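Long-range contacts in transcriptional regulator (Streptococcus pneumoniae, PDB 2GNP), which probably regulates transcription in response to a sugar or related metabolite, which its putative sugar-binding domain of Rossmann-like type would be expected to bind: residues Gly157-Phe161 / Thr232-Ile237; Asp177-Leu181 / Tyr203-Arg209; Phe195-Lys200 / Ser239-Leu245; Gln223-Tyr229 / Val246-Asp252. One frame throughout, in Å; residues are numbered along the deposited sequence.

Contact 1: residues Gly157-Phe161 / Thr232-Ile237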
# COMPACT_ATOMS: atom_id res chain seq x y z
N GLY A 157 0.82 0.99 1.77
CA GLY A 157 1.28 -0.01 2.74
C GLY A 157 0.65 -1.37 2.36
O GLY A 157 -0.18 -1.46 1.43
N ILE A 158 1.02 -2.42 3.09
CA ILE A 158 0.45 -3.77 2.87
C ILE A 158 0.05 -4.25 4.25
O ILE A 158 0.88 -4.23 5.19
CB ILE A 158 1.49 -4.75 2.24
CG1 ILE A 158 1.83 -4.32 0.78
CG2 ILE A 158 0.95 -6.22 2.30
CD1 ILE A 158 3.09 -5.06 0.18
N GLY A 159 -1.22 -4.67 4.38
CA GLY A 159 -1.71 -5.19 5.67
C GLY A 159 -1.71 -6.72 5.70
O GLY A 159 -1.70 -7.38 4.65
N ASP A 160 -1.62 -7.28 6.91
CA ASP A 160 -1.65 -8.73 7.05
C ASP A 160 -3.03 -9.12 7.56
O ASP A 160 -3.84 -8.24 7.84
CB ASP A 160 -0.54 -9.24 8.00
CG ASP A 160 -0.67 -8.71 9.40
OD1 ASP A 160 0.24 -7.96 9.86
OD2 ASP A 160 -1.67 -9.01 10.07
N PHE A 161 -3.31 -10.42 7.70
CA PHE A 161 -4.63 -10.84 8.14
C PHE A 161 -4.46 -11.69 9.39
O PHE A 161 -5.27 -12.59 9.67
CB PHE A 161 -5.33 -11.60 7.04
CG PHE A 161 -6.82 -11.61 7.15
CD1 PHE A 161 -7.49 -12.81 7.30
CD2 PHE A 161 -7.55 -10.42 7.14
CE1 PHE A 161 -8.91 -12.82 7.41
CE2 PHE A 161 -8.92 -10.44 7.25
CZ PHE A 161 -9.60 -11.64 7.37
N THR A 232 5.06 -10.55 10.50
CA THR A 232 3.60 -10.90 10.28
C THR A 232 3.18 -10.53 8.84
O THR A 232 2.08 -10.89 8.39
CB THR A 232 2.66 -10.16 11.23
OG1 THR A 232 2.83 -8.77 11.03
CG2 THR A 232 2.94 -10.51 12.74
N LYS A 233 4.05 -9.82 8.16
CA LYS A 233 3.76 -9.42 6.78
C LYS A 233 4.39 -10.26 5.68
O LYS A 233 4.22 -9.93 4.50
CB LYS A 233 4.11 -7.95 6.60
CG LYS A 233 3.05 -7.13 7.28
CD LYS A 233 3.30 -5.68 7.10
CE LYS A 233 2.25 -4.94 7.94
NZ LYS A 233 2.34 -3.56 7.46
N VAL A 234 5.07 -11.36 6.03
CA VAL A 234 5.82 -12.14 5.03
C VAL A 234 4.85 -12.77 4.01
O VAL A 234 5.08 -12.66 2.79
CB VAL A 234 6.63 -13.25 5.70
CG1 VAL A 234 7.18 -14.28 4.68
CG2 VAL A 234 7.73 -12.60 6.54
N SER A 235 3.76 -13.39 4.50
CA SER A 235 2.81 -14.04 3.56
C SER A 235 2.15 -12.99 2.63
O SER A 235 2.04 -13.21 1.43
CB SER A 235 1.73 -14.81 4.31
OG SER A 235 2.34 -15.90 5.07
N SER A 236 1.82 -11.83 3.21
CA SER A 236 1.17 -10.76 2.44
C SER A 236 2.10 -10.22 1.34
O SER A 236 1.70 -10.02 0.17
CB SER A 236 0.70 -9.60 3.33
OG SER A 236 -0.05 -10.10 4.42
N ILE A 237 3.35 -9.98 1.70
CA ILE A 237 4.31 -9.48 0.74
C ILE A 237 4.55 -10.52 -0.37
O ILE A 237 4.58 -10.19 -1.56
CB ILE A 237 5.63 -9.05 1.46
CG1 ILE A 237 5.36 -7.82 2.39
CG2 ILE A 237 6.69 -8.73 0.44
CD1 ILE A 237 6.52 -7.55 3.32
O HOH W 1 2.96 -1.50 5.17

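Contact 2: residues Asp177-Leu181 / Tyr203-Arg209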
# COMPACT_ATOMS: atom_id res chain seq x y z
N ASP A 177 -18.28 -11.31 7.28
CA ASP A 177 -17.16 -10.96 6.40
C ASP A 177 -15.90 -11.70 6.82
O ASP A 177 -15.21 -12.32 5.97
CB ASP A 177 -16.87 -9.45 6.48
CG ASP A 177 -17.94 -8.58 5.77
OD1 ASP A 177 -18.57 -9.06 4.79
OD2 ASP A 177 -18.11 -7.40 6.18
N PHE A 178 -15.58 -11.63 8.10
CA PHE A 178 -14.35 -12.29 8.61
C PHE A 178 -14.42 -13.79 8.39
O PHE A 178 -13.43 -14.40 7.98
CB PHE A 178 -14.13 -11.99 10.09
CG PHE A 178 -13.56 -10.63 10.36
CD1 PHE A 178 -12.26 -10.30 9.94
CD2 PHE A 178 -14.32 -9.69 11.03
CE1 PHE A 178 -11.72 -9.05 10.22
CE2 PHE A 178 -13.79 -8.40 11.30
CZ PHE A 178 -12.49 -8.10 10.90
N LYS A 179 -15.58 -14.38 8.65
CA LYS A 179 -15.70 -15.83 8.44
C LYS A 179 -15.43 -16.21 7.02
O LYS A 179 -14.64 -17.11 6.75
CB LYS A 179 -17.07 -16.35 8.88
CG LYS A 179 -17.18 -16.67 10.37
CD LYS A 179 -18.48 -17.52 10.69
CE LYS A 179 -19.73 -17.09 9.91
NZ LYS A 179 -19.87 -17.73 8.53
N GLU A 180 -16.03 -15.47 6.08
CA GLU A 180 -15.86 -15.73 4.66
C GLU A 180 -14.43 -15.47 4.20
O GLU A 180 -13.89 -16.25 3.43
CB GLU A 180 -16.85 -14.92 3.83
CG GLU A 180 -18.31 -15.27 4.14
CD GLU A 180 -18.61 -16.76 3.91
OE1 GLU A 180 -17.93 -17.40 3.06
OE2 GLU A 180 -19.54 -17.26 4.58
N LEU A 181 -13.82 -14.37 4.66
CA LEU A 181 -12.40 -14.11 4.36
C LEU A 181 -11.47 -15.22 4.84
O LEU A 181 -10.52 -15.58 4.15
CB LEU A 181 -11.96 -12.76 4.90
CG LEU A 181 -12.53 -11.58 4.10
CD1 LEU A 181 -12.26 -10.26 4.88
CD2 LEU A 181 -12.08 -11.49 2.62
N TYR A 203 -12.86 -13.14 -2.38
CA TYR A 203 -14.22 -12.95 -1.89
C TYR A 203 -14.98 -11.79 -2.60
O TYR A 203 -14.96 -10.61 -2.20
CB TYR A 203 -14.19 -12.77 -0.38
CG TYR A 203 -15.53 -12.66 0.28
CD1 TYR A 203 -15.70 -11.83 1.40
CD2 TYR A 203 -16.63 -13.39 -0.18
CE1 TYR A 203 -16.93 -11.71 2.03
CE2 TYR A 203 -17.86 -13.27 0.46
CZ TYR A 203 -17.99 -12.42 1.55
OH TYR A 203 -19.19 -12.29 2.19
N GLU A 204 -15.69 -12.18 -3.65
CA GLU A 204 -16.34 -11.23 -4.57
C GLU A 204 -17.40 -10.31 -3.92
O GLU A 204 -17.52 -9.12 -4.29
CB GLU A 204 -16.96 -12.02 -5.72
CG GLU A 204 -17.52 -11.22 -6.84
CD GLU A 204 -18.13 -12.15 -7.87
OE1 GLU A 204 -19.36 -12.33 -7.83
OE2 GLU A 204 -17.36 -12.75 -8.64
N ASN A 205 -18.20 -10.84 -3.00
CA ASN A 205 -19.17 -10.03 -2.28
C ASN A 205 -18.59 -8.77 -1.60
O ASN A 205 -19.16 -7.67 -1.66
CB ASN A 205 -19.95 -10.87 -1.26
CG ASN A 205 -21.07 -10.08 -0.58
OD1 ASN A 205 -20.86 -9.34 0.38
ND2 ASN A 205 -22.30 -10.28 -1.06
N LEU A 206 -17.47 -8.94 -0.92
CA LEU A 206 -16.85 -7.75 -0.28
C LEU A 206 -16.15 -6.89 -1.35
O LEU A 206 -16.22 -5.65 -1.29
CB LEU A 206 -15.88 -8.21 0.81
CG LEU A 206 -15.11 -7.12 1.56
CD1 LEU A 206 -16.09 -6.18 2.26
CD2 LEU A 206 -14.09 -7.77 2.54
N GLN A 207 -15.51 -7.54 -2.33
CA GLN A 207 -14.81 -6.85 -3.44
C GLN A 207 -15.75 -5.80 -4.05
O GLN A 207 -15.37 -4.65 -4.27
CB GLN A 207 -14.41 -7.88 -4.51
CG GLN A 207 -13.96 -7.27 -5.79
CD GLN A 207 -13.71 -8.31 -6.84
OE1 GLN A 207 -14.63 -8.99 -7.28
NE2 GLN A 207 -12.45 -8.43 -7.26
N GLU A 208 -16.99 -6.22 -4.29
CA GLU A 208 -18.01 -5.37 -4.97
C GLU A 208 -18.66 -4.29 -4.05
O GLU A 208 -19.44 -3.43 -4.48
CB GLU A 208 -19.07 -6.31 -5.68
CG GLU A 208 -18.42 -7.22 -6.71
CD GLU A 208 -19.40 -7.96 -7.64
OE1 GLU A 208 -20.50 -8.28 -7.18
OE2 GLU A 208 -19.01 -8.19 -8.82
N ARG A 209 -18.33 -4.31 -2.77
CA ARG A 209 -18.88 -3.40 -1.80
C ARG A 209 -17.83 -2.33 -1.40
O ARG A 209 -18.12 -1.49 -0.56
CB ARG A 209 -19.30 -4.10 -0.49
CG ARG A 209 -20.64 -4.84 -0.52
CD ARG A 209 -20.70 -5.95 0.57
NE ARG A 209 -20.34 -5.55 1.94
CZ ARG A 209 -19.84 -6.39 2.83
NH1 ARG A 209 -19.59 -7.64 2.48
NH2 ARG A 209 -19.55 -5.97 4.05

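Contact 3: residues Phe195-Lys200 / Ser239-Leu245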
# COMPACT_ATOMS: atom_id res chain seq x y z
N PHE A 195 -6.70 -10.40 -0.26
CA PHE A 195 -6.25 -11.43 -1.21
C PHE A 195 -5.74 -12.69 -0.53
O PHE A 195 -5.38 -12.67 0.66
CB PHE A 195 -5.18 -10.87 -2.14
CG PHE A 195 -4.06 -10.16 -1.41
CD1 PHE A 195 -3.97 -8.76 -1.43
CD2 PHE A 195 -3.13 -10.89 -0.67
CE1 PHE A 195 -2.89 -8.10 -0.76
CE2 PHE A 195 -2.09 -10.25 -0.00
CZ PHE A 195 -1.99 -8.83 -0.03
N ASP A 196 -5.70 -13.76 -1.32
CA ASP A 196 -5.15 -15.03 -0.88
C ASP A 196 -3.64 -15.15 -1.09
O ASP A 196 -2.94 -14.17 -1.39
CB ASP A 196 -5.93 -16.17 -1.55
CG ASP A 196 -5.59 -16.33 -3.03
OD1 ASP A 196 -4.67 -15.64 -3.58
OD2 ASP A 196 -6.18 -17.23 -3.67
N SER A 197 -3.11 -16.36 -0.92
CA SER A 197 -1.62 -16.55 -0.95
C SER A 197 -0.96 -16.30 -2.29
O SER A 197 0.29 -16.25 -2.36
CB SER A 197 -1.28 -17.98 -0.50
OG SER A 197 -1.63 -18.89 -1.51
N LYS A 198 -1.78 -16.18 -3.35
CA LYS A 198 -1.32 -15.94 -4.73
C LYS A 198 -1.64 -14.51 -5.18
O LYS A 198 -1.43 -14.14 -6.34
CB LYS A 198 -2.06 -16.89 -5.65
CG LYS A 198 -1.57 -18.36 -5.53
CD LYS A 198 -2.32 -19.20 -6.62
CE LYS A 198 -1.59 -20.48 -6.99
NZ LYS A 198 -1.13 -21.23 -5.78
N GLY A 199 -2.18 -13.72 -4.26
CA GLY A 199 -2.46 -12.30 -4.49
C GLY A 199 -3.72 -12.07 -5.29
O GLY A 199 -3.92 -11.01 -5.88
N LYS A 200 -4.61 -13.07 -5.26
CA LYS A 200 -5.93 -12.93 -5.87
C LYS A 200 -7.02 -12.49 -4.89
O LYS A 200 -7.07 -12.99 -3.77
CB LYS A 200 -6.29 -14.25 -6.57
CG LYS A 200 -5.93 -14.19 -8.08
CD LYS A 200 -4.75 -13.19 -8.43
CE LYS A 200 -5.19 -11.80 -9.07
NZ LYS A 200 -4.94 -10.45 -8.31
N SER A 239 2.45 -12.63 -1.49
CA SER A 239 1.22 -12.59 -2.35
C SER A 239 1.31 -11.46 -3.36
O SER A 239 1.12 -11.62 -4.57
CB SER A 239 -0.05 -12.39 -1.56
OG SER A 239 -0.33 -13.46 -0.69
N VAL A 240 1.65 -10.29 -2.83
CA VAL A 240 1.77 -9.07 -3.67
C VAL A 240 2.85 -9.27 -4.74
O VAL A 240 2.66 -8.88 -5.91
CB VAL A 240 2.10 -7.90 -2.71
CG1 VAL A 240 2.55 -6.74 -3.49
CG2 VAL A 240 0.81 -7.59 -1.84
N LEU A 241 3.97 -9.88 -4.36
CA LEU A 241 5.05 -10.17 -5.33
C LEU A 241 4.55 -11.16 -6.43
O LEU A 241 4.81 -10.97 -7.63
CB LEU A 241 6.24 -10.75 -4.62
CG LEU A 241 6.92 -9.74 -3.71
CD1 LEU A 241 8.04 -10.44 -2.92
CD2 LEU A 241 7.49 -8.64 -4.60
N ARG A 242 3.96 -12.27 -5.97
CA ARG A 242 3.34 -13.29 -6.86
C ARG A 242 2.42 -12.75 -7.93
O ARG A 242 2.55 -13.18 -9.09
CB ARG A 242 2.63 -14.38 -6.04
CG ARG A 242 3.62 -15.41 -5.59
CD ARG A 242 2.96 -16.32 -4.54
NE ARG A 242 3.90 -17.36 -4.11
CZ ARG A 242 3.61 -18.26 -3.17
NH1 ARG A 242 2.44 -18.21 -2.57
NH2 ARG A 242 4.47 -19.21 -2.83
N ALA A 243 1.53 -11.83 -7.56
CA ALA A 243 0.50 -11.26 -8.44
C ALA A 243 0.97 -9.96 -9.09
O ALA A 243 0.23 -9.31 -9.85
CB ALA A 243 -0.78 -11.06 -7.66
N ASN A 244 2.22 -9.58 -8.78
CA ASN A 244 2.78 -8.32 -9.34
C ASN A 244 1.85 -7.15 -9.11
O ASN A 244 1.61 -6.35 -10.02
CB ASN A 244 3.13 -8.44 -10.83
CG ASN A 244 4.19 -9.50 -11.08
OD1 ASN A 244 3.89 -10.59 -11.53
ND2 ASN A 244 5.42 -9.16 -10.78
N LEU A 245 1.27 -7.08 -7.91
CA LEU A 245 0.32 -5.98 -7.57
C LEU A 245 0.96 -4.61 -7.48
O LEU A 245 0.29 -3.63 -7.76
CB LEU A 245 -0.50 -6.24 -6.33
CG LEU A 245 -1.29 -7.57 -6.36
CD1 LEU A 245 -2.10 -7.79 -5.04
CD2 LEU A 245 -2.26 -7.60 -7.59

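Contact 4: residues Gln223-Tyr229 / Val246-Asp252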
# COMPACT_ATOMS: atom_id res chain seq x y z
N GLN A 223 4.32 3.58 -11.68
CA GLN A 223 5.23 3.41 -10.53
C GLN A 223 4.39 3.19 -9.28
O GLN A 223 3.67 4.08 -8.88
CB GLN A 223 6.16 4.62 -10.37
CG GLN A 223 7.26 4.78 -11.46
CD GLN A 223 8.04 3.55 -11.64
OE1 GLN A 223 8.30 2.81 -10.67
NE2 GLN A 223 8.43 3.27 -12.90
N SER A 224 4.43 2.00 -8.73
CA SER A 224 3.64 1.71 -7.53
C SER A 224 4.58 1.25 -6.45
O SER A 224 5.26 0.22 -6.57
CB SER A 224 2.58 0.64 -7.79
OG SER A 224 3.15 -0.48 -8.46
N LEU A 225 4.60 2.01 -5.39
CA LEU A 225 5.60 1.83 -4.32
C LEU A 225 4.90 1.31 -3.11
O LEU A 225 4.03 2.02 -2.56
CB LEU A 225 6.25 3.18 -4.00
CG LEU A 225 7.14 3.34 -2.75
CD1 LEU A 225 8.33 2.36 -2.91
CD2 LEU A 225 7.67 4.83 -2.59
N ALA A 226 5.28 0.11 -2.66
CA ALA A 226 4.79 -0.38 -1.39
C ALA A 226 5.93 -0.34 -0.37
O ALA A 226 7.04 -0.74 -0.70
CB ALA A 226 4.27 -1.83 -1.54
N VAL A 227 5.65 0.14 0.84
CA VAL A 227 6.62 0.07 1.92
C VAL A 227 6.05 -0.83 3.01
O VAL A 227 4.94 -0.55 3.55
CB VAL A 227 6.88 1.50 2.49
CG1 VAL A 227 7.97 1.44 3.56
CG2 VAL A 227 7.26 2.44 1.36
N ALA A 228 6.75 -1.93 3.31
CA ALA A 228 6.13 -2.94 4.18
C ALA A 228 7.19 -3.89 4.72
O ALA A 228 8.04 -4.37 3.96
CB ALA A 228 5.03 -3.74 3.37
N TYR A 229 7.13 -4.14 6.03
CA TYR A 229 8.09 -5.07 6.63
C TYR A 229 7.52 -5.68 7.90
O TYR A 229 6.51 -5.21 8.43
CB TYR A 229 9.41 -4.37 6.89
CG TYR A 229 9.35 -3.36 8.00
CD1 TYR A 229 8.85 -2.07 7.77
CD2 TYR A 229 9.79 -3.69 9.29
CE1 TYR A 229 8.79 -1.11 8.81
CE2 TYR A 229 9.74 -2.76 10.33
CZ TYR A 229 9.24 -1.47 10.08
OH TYR A 229 9.17 -0.55 11.13
N VAL A 246 2.23 -4.55 -7.08
CA VAL A 246 3.02 -3.33 -7.20
C VAL A 246 4.34 -3.66 -7.89
O VAL A 246 4.71 -4.83 -8.07
CB VAL A 246 3.33 -2.71 -5.79
CG1 VAL A 246 2.01 -2.44 -5.00
CG2 VAL A 246 4.20 -3.69 -5.06
N ASN A 247 5.01 -2.63 -8.35
CA ASN A 247 6.29 -2.80 -9.09
C ASN A 247 7.50 -2.25 -8.39
O ASN A 247 8.57 -2.27 -8.97
CB ASN A 247 6.19 -2.32 -10.55
CG ASN A 247 5.81 -0.89 -10.67
OD1 ASN A 247 6.16 -0.07 -9.82
ND2 ASN A 247 4.99 -0.57 -11.70
N HIS A 248 7.33 -1.72 -7.17
CA HIS A 248 8.46 -1.21 -6.38
C HIS A 248 8.22 -1.48 -4.92
O HIS A 248 7.18 -1.06 -4.36
CB HIS A 248 8.58 0.28 -6.62
CG HIS A 248 9.87 0.89 -6.11
ND1 HIS A 248 10.37 2.08 -6.62
CD2 HIS A 248 10.75 0.50 -5.15
CE1 HIS A 248 11.50 2.39 -6.00
NE2 HIS A 248 11.76 1.45 -5.11
N LEU A 249 9.15 -2.21 -4.31
CA LEU A 249 8.98 -2.60 -2.93
C LEU A 249 10.17 -2.09 -2.13
O LEU A 249 11.27 -2.09 -2.61
CB LEU A 249 8.87 -4.15 -2.82
CG LEU A 249 8.81 -4.74 -1.38
CD1 LEU A 249 7.57 -4.32 -0.59
CD2 LEU A 249 9.00 -6.29 -1.33
N ILE A 250 9.88 -1.53 -0.95
CA ILE A 250 10.89 -1.23 0.06
C ILE A 250 10.56 -2.10 1.30
O ILE A 250 9.47 -2.02 1.88
CB ILE A 250 10.87 0.21 0.41
CG1 ILE A 250 11.14 1.02 -0.87
CG2 ILE A 250 12.01 0.47 1.43
CD1 ILE A 250 11.34 2.54 -0.65
N THR A 251 11.53 -2.92 1.70
CA THR A 251 11.34 -3.79 2.88
C THR A 251 12.72 -3.98 3.51
O THR A 251 13.69 -3.35 3.09
CB THR A 251 10.74 -5.14 2.50
OG1 THR A 251 10.29 -5.88 3.65
CG2 THR A 251 11.75 -5.98 1.70
N ASP A 252 12.78 -4.75 4.58
CA ASP A 252 14.10 -5.02 5.24
C ASP A 252 14.63 -6.42 4.86
O ASP A 252 13.90 -7.24 4.30
CB ASP A 252 14.08 -4.77 6.76
CG ASP A 252 13.16 -5.69 7.54
OD1 ASP A 252 12.51 -6.58 6.94
OD2 ASP A 252 13.06 -5.54 8.78
O HOH W 2 9.04 0.45 -10.30

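Contact 1: residues Gly157-Phe161 / Thr232-Ile237
Ile158 and Asp160 point their side chains at the start of helix 234-242, and Lys233 stretches alongside the strand to the Ile158 carbonyl. The CG2 branch of Ile158 touches Ser236 CB at 3.5 Å, while its other arm ends at CD1 against Ile237 CG1. Asp160 uses one carboxylate oxygen: Thr232 OG1 donates to Asp160 OD1 over 3.0 Å, from well above the carboxylate plane (51° out of it). Its second oxygen, OD2, is hydrogen-bonded to Ser162 OG. This is the C-terminal end of strand 153-160, a strand of the mixed sheet, meeting the first turn of the helix that crosses over one face of the sheet in a Rossmann-like fold. The Lys233 chain is extended beyond CG, which carries NZ to the carbonyl oxygen of Ile158, 2.8 Å from NZ to O and nearly end-on to the carbonyl. A water accepts from Ile158 N at 3.0 Å and, more weakly, from Lys233 NZ, closing a small polar circuit around the Ile158 backbone. Ser236 OG has its stronger partner in Val187 O, just before the neighbouring strand 188-190, but its one proton could also go to Gly159 O, 3.2 Å from Ser236 OG.

Contact 2: residues Asp177-Leu181 / Tyr203-Arg209
Two short helices at the periphery of the putative sugar-binding domain, 175-183 and 204-207, are joined here by a salt bridge at one end and an aromatic contact at the other. Arg209, farther along the chain from Tyr203, grips Asp177 end-on with two nitrogens: NH1 to OD1 and NH2 to OD2, each 2.9 Å long and close to straight. Both acceptors lie near the guanidinium plane; OD2 uses its syn lone pair, whereas OD1 is met on its syn side but 23° out of the carboxylate plane. The bend of the arginine chain at chi3 (51°) brings this end of the group round to face the acid. NH1 also donates to Asn205 OD1 over 3.0 Å, NE is taken by Gln126 O, and Leu206 CD1 lies over one face of the guanidinium.

At the other end stands Tyr203, the N-cap residue of helix 204-207. Its CG lies anti to the backbone N (chi1 -176°), and the ring is directed at the facing helix. Glu180 CB sits over one ring face in a CH-pi contact, 3.8 Å from the Tyr203 ring centroid, while the ring edge meets Leu181 CD2 at 3.8 Å from Tyr203 CD1. The other methyl of that leucine, CD1, packs on Leu206 CD2, 3.9 Å away and roughly at right angles.

Since Asp177 OD2 also accepts from the backbone N of Thr174, the carboxylate is held by three bonds, and the buried pair is probably ionised, its opposite charges offsetting the cost of burial.

Contact 3: residues Phe195-Lys200 / Ser239-Leu245
Phe195 CZ reaches Val240 CG2, 3.6 Å away, where a type I turn, Asp196 to Gly199, folds against helix 234-242 and the Schellman motif that ends it at Asn244. The turn leaves the edge hairpin of strands 188-190 and 193-195 and continues toward helix 204-207.

Ser239 serves as the guide through the interface. Its CB lies 3.3 Å from Phe195 CE2, oblique to the ring, and 3.4 Å from Asp196 O. One bond further, OG has Asp196 O 2.8 Å away and Ser197 O at a longer distance; its single proton may go to Asp196 O or back along the helix to Ser235 O. Placing OG anti to the carbonyl carbon (chi1 -65°) sets it among these acceptors. On its CD1 side the ring of Phe195 is met by Leu245 CD1.

Gly199, with positive phi, lets the turn press on the helix: its CA is 3.6 Å from Ser239 O. The methyl of Ala243 packs against the carbonyl oxygens of both Lys198 and Gly199. Within the turn, Asp196 OD1 forms an Asx turn by accepting from Lys198 N, and it takes Lys200 N on the opposite face of its carboxylate.

At the outer side of the turn, Arg242 extends straight from CG to NE and forms a salt bridge with Asp263 through NH2. Its NH1 donates to Ser197 O over 2.9 Å, arriving 44° above the carbonyl plane.

Contact 4: residues Gln223-Tyr229 / Val246-Asp252
Leu225 and His248 form the first bridge between two parallel strands, 223-227 and 248-252, whose directions differ by 16°. The bonding here is regular: Ala226 N gives to His248 O at 2.8 Å, Ile250 N to Ala226 O, and Ala228 N to Ile250 O, all nearly straight. On the sheet face that carries Leu225, Val227, His248 and Ile250, the packing is close. Leu225 CD1 lies over one face of the imidazole, 3.9 Å from the His248 ring centroid, and touches Ile250 CG1 at 3.7 Å; His248 NE2 is hydrogen-bonded to Glu26 OE1. On the face of Ala226 and Leu249, Ala226 CB meets Val246 CG2 at 4.0 Å.

The end at Gln223 and Asn247, by contrast, is partly exposed and solvated. Asn247 CG sits between its backbone N and carbonyl carbon (chi1 59°), which turns OD1 to the N-H of Ser224, 2.9 Å from Asn247 OD1 to Ser224 N in an almost straight bond, though tilted from the amide plane. In return Ser224 OG accepts from Asn247 N at 2.8 Å, whereas the backbone bonds to Ser224 O from Asn247 N and His248 N are weak. A water lies between Gln223 OE1 and Asn247 OD1, while Gln223 NE2 goes to Glu23. At the far end Thr251 OG1 donates to Ala228 O, 2.7 Å away and in the carbonyl plane.

The pair is the two-strand part of a beta-alpha-beta crossover. Helix 234-242 covers the Ala226 and Leu249 face, helix 36-54 touches His248 and Tyr229, and strands 153-160 and 24-28 flank the two strands in the sheet.

How the contacts relate
Contacts 1 and 3 use helix 234-242, and contact 4 pairs the strands that precede and follow it: the first turn of the helix meets strand 153-160 in contact 1, and its last turn receives the 195-200 turn in contact 3. Centres of contacts 1 and 3 are about 10 Å apart, and Ile158 CD1 lies 4.0 Å from Val240 CG2. The same isoleucine CD1 reaches Ala226 CB at 3.8 Å, tying contact 1 to contact 4. Contact 2 is peripheral, its centre about 25 Å from that of contact 4, but Phe161 CZ meets Leu181 CB at 3.6 Å and so connects it to contact 1.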